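Side-chain contacts in mandelate racemase/muconate lactonizing enzyme/Enolase superfamily (Rhodobacter sphaeroides, PDB 2HZG), which belongs to the enolase superfamily, in the mandelate racemase/muconate lactonizing enzyme group, and holds a sodium ion at the metal site of its barrel domain: residues V223-E228 against T300-T305; A240-G243 against R249-G252. One frame throughout, in Å; residues are numbered along the deposited sequence.

Contact 1 (V223-E228 against T300-T305); sequences VLWLEE and TYVNHT. With NA (sodium ion), chain C.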
loop_
_atom_site.group_PDB
_atom_site.type_symbol
_atom_site.label_atom_id
_atom_site.label_comp_id
_atom_site.label_asym_id
_atom_site.label_seq_id
_atom_site.Cartn_x
_atom_site.Cartn_y
_atom_site.Cartn_z
ATOM N N VAL A 223 -15.097 -25.467 12.415
ATOM C CA VAL A 223 -14.014 -24.719 11.758
ATOM C C VAL A 223 -13.068 -24.046 12.771
ATOM O O VAL A 223 -13.501 -23.395 13.741
ATOM C CB VAL A 223 -14.578 -23.716 10.718
ATOM C CG1 VAL A 223 -13.458 -22.870 10.075
ATOM C CG2 VAL A 223 -15.356 -24.463 9.631
ATOM N N LEU A 224 -11.772 -24.232 12.552
ATOM C CA LEU A 224 -10.744 -23.681 13.437
ATOM C C LEU A 224 -10.622 -22.147 13.338
ATOM O O LEU A 224 -10.570 -21.455 14.355
ATOM C CB LEU A 224 -9.388 -24.352 13.154
ATOM C CG LEU A 224 -8.142 -23.858 13.911
ATOM C CD1 LEU A 224 -8.254 -24.160 15.407
ATOM C CD2 LEU A 224 -6.849 -24.455 13.313
ATOM N N TRP A 225 -10.540 -21.627 12.110
ATOM C CA TRP A 225 -10.421 -20.202 11.935
ATOM C C TRP A 225 -11.131 -19.737 10.683
ATOM O O TRP A 225 -11.365 -20.509 9.736
ATOM C CB TRP A 225 -8.945 -19.719 11.969
ATOM C CG TRP A 225 -8.110 -19.953 10.693
ATOM C CD1 TRP A 225 -8.387 -19.521 9.411
ATOM C CD2 TRP A 225 -6.842 -20.630 10.614
ATOM N NE1 TRP A 225 -7.367 -19.912 8.546
ATOM C CE2 TRP A 225 -6.415 -20.585 9.267
ATOM C CE3 TRP A 225 -6.027 -21.269 11.560
ATOM C CZ2 TRP A 225 -5.212 -21.170 8.843
ATOM C CZ3 TRP A 225 -4.843 -21.837 11.143
ATOM C CH2 TRP A 225 -4.442 -21.777 9.793
ATOM N N LEU A 226 -11.481 -18.459 10.716
ATOM C CA LEU A 226 -12.081 -17.754 9.606
ATOM C C LEU A 226 -11.077 -16.702 9.212
ATOM O O LEU A 226 -10.759 -15.814 9.993
ATOM C CB LEU A 226 -13.404 -17.108 10.041
ATOM C CG LEU A 226 -14.042 -16.170 9.011
ATOM C CD1 LEU A 226 -14.437 -16.947 7.739
ATOM C CD2 LEU A 226 -15.234 -15.421 9.655
ATOM N N GLU A 227 -10.579 -16.811 7.985
ATOM C CA GLU A 227 -9.445 -16.025 7.512
ATOM C C GLU A 227 -9.900 -14.871 6.615
ATOM O O GLU A 227 -10.792 -15.033 5.779
ATOM C CB GLU A 227 -8.479 -16.967 6.786
ATOM C CG GLU A 227 -7.298 -16.324 6.098
ATOM C CD GLU A 227 -6.315 -17.355 5.573
ATOM O OE1 GLU A 227 -6.250 -18.483 6.112
ATOM O OE2 GLU A 227 -5.567 -17.014 4.635
ATOM N N GLU A 228 -9.306 -13.699 6.833
ATOM C CA GLU A 228 -9.580 -12.505 6.020
ATOM C C GLU A 228 -11.072 -12.200 5.841
ATOM O O GLU A 228 -11.534 -12.080 4.701
ATOM C CB GLU A 228 -8.919 -12.632 4.631
ATOM C CG GLU A 228 -7.393 -12.513 4.654
ATOM C CD GLU A 228 -6.872 -11.673 3.491
ATOM O OE1 GLU A 228 -6.401 -10.515 3.753
ATOM O OE2 GLU A 228 -6.978 -12.154 2.318
ATOM N N THR A 300 -0.407 -17.262 17.599
ATOM C CA THR A 300 0.131 -18.232 16.654
ATOM C C THR A 300 0.480 -17.594 15.308
ATOM O O THR A 300 -0.343 -16.923 14.688
ATOM C CB THR A 300 -0.838 -19.397 16.422
ATOM O OG1 THR A 300 -1.182 -19.990 17.678
ATOM C CG2 THR A 300 -0.192 -20.482 15.491
ATOM N N TYR A 301 1.720 -17.816 14.877
ATOM C CA TYR A 301 2.208 -17.362 13.585
ATOM C C TYR A 301 2.112 -18.511 12.569
ATOM O O TYR A 301 2.434 -19.645 12.884
ATOM C CB TYR A 301 3.660 -16.888 13.734
ATOM C CG TYR A 301 4.289 -16.343 12.485
ATOM C CD1 TYR A 301 4.503 -14.963 12.330
ATOM C CD2 TYR A 301 4.754 -17.210 11.476
ATOM C CE1 TYR A 301 5.117 -14.459 11.175
ATOM C CE2 TYR A 301 5.360 -16.716 10.319
ATOM C CZ TYR A 301 5.535 -15.345 10.181
ATOM O OH TYR A 301 6.134 -14.869 9.055
ATOM N N VAL A 302 1.650 -18.196 11.360
ATOM C CA VAL A 302 1.563 -19.169 10.283
ATOM C C VAL A 302 2.050 -18.459 9.038
ATOM O O VAL A 302 1.844 -17.256 8.887
ATOM C CB VAL A 302 0.094 -19.701 10.033
ATOM C CG1 VAL A 302 0.123 -21.017 9.239
ATOM C CG2 VAL A 302 -0.706 -19.903 11.346
ATOM N N ASN A 303 2.713 -19.190 8.153
ATOM C CA ASN A 303 2.967 -18.662 6.824
ATOM C C ASN A 303 1.667 -18.513 6.026
ATOM O O ASN A 303 0.704 -19.278 6.232
ATOM C CB ASN A 303 3.930 -19.567 6.052
ATOM C CG ASN A 303 3.354 -20.944 5.808
ATOM O OD1 ASN A 303 2.858 -21.586 6.726
ATOM N ND2 ASN A 303 3.393 -21.391 4.570
ATOM N N HIS A 304 1.637 -17.514 5.146
ATOM C CA HIS A 304 0.727 -17.539 4.018
ATOM C C HIS A 304 1.532 -17.938 2.786
ATOM O O HIS A 304 2.463 -17.234 2.401
ATOM C CB HIS A 304 0.048 -16.184 3.745
ATOM C CG HIS A 304 -0.701 -16.170 2.451
ATOM N ND1 HIS A 304 -0.131 -15.772 1.262
ATOM C CD2 HIS A 304 -1.952 -16.591 2.144
ATOM C CE1 HIS A 304 -1.002 -15.922 0.280
ATOM N NE2 HIS A 304 -2.117 -16.415 0.791
ATOM N N THR A 305 1.185 -19.082 2.189
ATOM C CA THR A 305 1.802 -19.527 0.940
ATOM C C THR A 305 0.764 -20.195 0.059
ATOM O O THR A 305 0.139 -21.149 0.487
ATOM C CB THR A 305 2.917 -20.581 1.171
ATOM O OG1 THR A 305 3.880 -20.060 2.087
ATOM C CG2 THR A 305 3.608 -20.934 -0.156
HETATM NA NA NA C . -5.628 -16.548 2.339
HETATM O O HOH W 1 -7.545 -14.491 1.915
HETATM O O HOH W 2 -5.054 -15.924 0.028
HETATM O O HOH W 3 -4.384 -18.683 1.635
#

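Contact 2 (A240-G243 against R249-G252); sequences ALAG and RIAG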
loop_
_atom_site.group_PDB
_atom_site.type_symbol
_atom_site.label_atom_id
_atom_site.label_comp_id
_atom_site.label_asym_id
_atom_site.label_seq_id
_atom_site.Cartn_x
_atom_site.Cartn_y
_atom_site.Cartn_z
ATOM N N ALA A 240 -14.796 -6.391 16.075
ATOM C CA ALA A 240 -16.254 -6.587 16.273
ATOM C C ALA A 240 -16.671 -8.051 16.030
ATOM O O ALA A 240 -17.388 -8.642 16.834
ATOM C CB ALA A 240 -17.056 -5.635 15.378
ATOM N N LEU A 241 -16.205 -8.637 14.933
ATOM C CA LEU A 241 -16.508 -10.028 14.612
ATOM C C LEU A 241 -15.996 -10.992 15.691
ATOM O O LEU A 241 -16.716 -11.907 16.119
ATOM C CB LEU A 241 -15.925 -10.406 13.240
ATOM C CG LEU A 241 -16.423 -11.736 12.638
ATOM C CD1 LEU A 241 -17.938 -11.701 12.402
ATOM C CD2 LEU A 241 -15.688 -12.042 11.329
ATOM N N ALA A 242 -14.753 -10.786 16.117
ATOM C CA ALA A 242 -14.132 -11.606 17.144
ATOM C C ALA A 242 -14.852 -11.520 18.497
ATOM O O ALA A 242 -14.734 -12.432 19.301
ATOM C CB ALA A 242 -12.661 -11.228 17.302
ATOM N N GLY A 243 -15.582 -10.433 18.743
ATOM C CA GLY A 243 -16.282 -10.246 20.020
ATOM C C GLY A 243 -17.680 -10.843 20.080
ATOM O O GLY A 243 -18.359 -10.719 21.087
ATOM N N ARG A 249 -12.005 -18.937 15.413
ATOM C CA ARG A 249 -11.158 -17.775 15.637
ATOM C C ARG A 249 -10.948 -17.011 14.345
ATOM O O ARG A 249 -11.218 -17.539 13.268
ATOM C CB ARG A 249 -9.842 -18.221 16.284
ATOM C CG ARG A 249 -10.109 -18.769 17.696
ATOM C CD ARG A 249 -8.942 -19.575 18.202
ATOM N NE ARG A 249 -7.830 -18.706 18.584
ATOM C CZ ARG A 249 -6.636 -19.141 18.976
ATOM N NH1 ARG A 249 -6.380 -20.446 19.021
ATOM N NH2 ARG A 249 -5.696 -18.263 19.309
ATOM N N ILE A 250 -10.506 -15.759 14.449
ATOM C CA ILE A 250 -10.281 -14.942 13.257
ATOM C C ILE A 250 -8.789 -14.985 12.903
ATOM O O ILE A 250 -7.928 -14.983 13.785
ATOM C CB ILE A 250 -10.803 -13.465 13.424
ATOM C CG1 ILE A 250 -12.259 -13.426 13.944
ATOM C CG2 ILE A 250 -10.667 -12.669 12.110
ATOM C CD1 ILE A 250 -13.259 -14.359 13.246
ATOM N N ALA A 251 -8.508 -15.080 11.614
ATOM C CA ALA A 251 -7.128 -15.102 11.130
ATOM C C ALA A 251 -6.962 -14.076 10.039
ATOM O O ALA A 251 -7.917 -13.746 9.334
ATOM C CB ALA A 251 -6.756 -16.505 10.602
ATOM N N GLY A 252 -5.745 -13.563 9.894
ATOM C CA GLY A 252 -5.436 -12.703 8.756
ATOM C C GLY A 252 -3.998 -12.239 8.800
ATOM O O GLY A 252 -3.214 -12.703 9.637
#

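Contact 1 (V223-E228 against T300-T305)
Glu227 and His304 turn their side chains the same way at the first torsion: CG lies anti to the backbone N in both, with chi1 174° in Glu227 and 170° in His304. In Glu227 the chain stays extended past CG, which carries the carboxylate across the gap until OE2 binds the sodium ion at 2.3 Å. The imidazole of His304 meets that oxygen at its edge, near the ring plane, with CD2 4.4 Å from Glu227 OE2. His304 NE2 reaches the metal indirectly: it is hydrogen-bonded at 3.1 Å to one of three waters on the sodium ion, while ND1 on the other side of the ring bonds Asp277. Both strands belong to the parallel sheet of the enolase-superfamily barrel, and Glu227 shares the sodium ion with Asp199 and Glu254, acidic residues that follow one another round the barrel. The second carboxylate oxygen of Glu227 is gripped twice. Trp225 NE1 donates to the anti lone pair of Glu227 OE1 at 3.0 Å, a bent bond (N-H...O 140°) whose acceptor is tilted from the indole plane, and Lys165 adds a salt bridge to the same atom. Together with the metal bond at OE2, these two partners restrict rotation of the carboxylate. Beyond this polar cluster, Trp225 CH2, at the far corner of the indole, approaches Val302 CG2 obliquely at 4.5 Å, a loose apolar touch inside the barrel.

Contact 2 (A240-G243 against R249-G252)
Ile250 reaches from its strand to two consecutive residues of helix 235-242, touching Leu241 with one carbon and Ala242 with the next one back. Its terminal methyl CD1 comes to 3.9 Å from Leu241 CD2, and CG1 lies 4.0 Å from Ala242 CB; both are ordinary van der Waals separations. The direction of the isoleucine chain explains this division. With chi1 at -50°, CG1 stands beside the backbone N and anti to the carbonyl carbon, which sets it against Ala242, and chi2 of -47° folds CD1 over to the Leu241 side. Leu241 and Ile250 cross at about a right angle, which confines their meeting to the branch end of the leucine instead of letting the two chains run alongside each other. This is the closely packed, buried part of the contact: Leu241 also touches Leu226, Ala211 and Ala212, while Pro229 lies against both Leu241 and Ile250. Toward the helix end the packing becomes more open. Ala242 is partly exposed, and its CB, besides meeting Ile250, is touched by Arg270. On the strand, the CB of Arg249 points away from the helix, and this residue is exposed; its NE hydrogen-bonds a glycerol probably left from crystallisation. Gly243, likewise exposed, follows the last helical turn, its N bonded to Ala240 O at 3.2 Å. The closest CA atoms, those of Ala242 and Ile250, are 6.4 Å apart. The helix lies over the outer side of the parallel strands, in a beta-alpha-beta unit of the enolase-superfamily barrel.

Overall arrangement
Contacts 1 and 2 have centres about 11 Å apart and meet through neighbouring parallel strands, 225-227 and 249-252. Leu226 N lies 2.7 Å from Arg249 O and Glu228 N 2.9 Å from Ala251 O, both probable hydrogen bonds. The two faces of this sheet separate the roles. Contact 1 spans the barrel interior to strand 300-303 and carries the sodium site, whereas contact 2 packs the helix that follows strand 225-227 against the outside, with the nearest atom of the Ile250 side chain about 12 Å from the sodium ion of contact 1. Side chains also join the contacts on the inner face, where Trp225 CD1 approaches Ala251 CB at 3.6 Å.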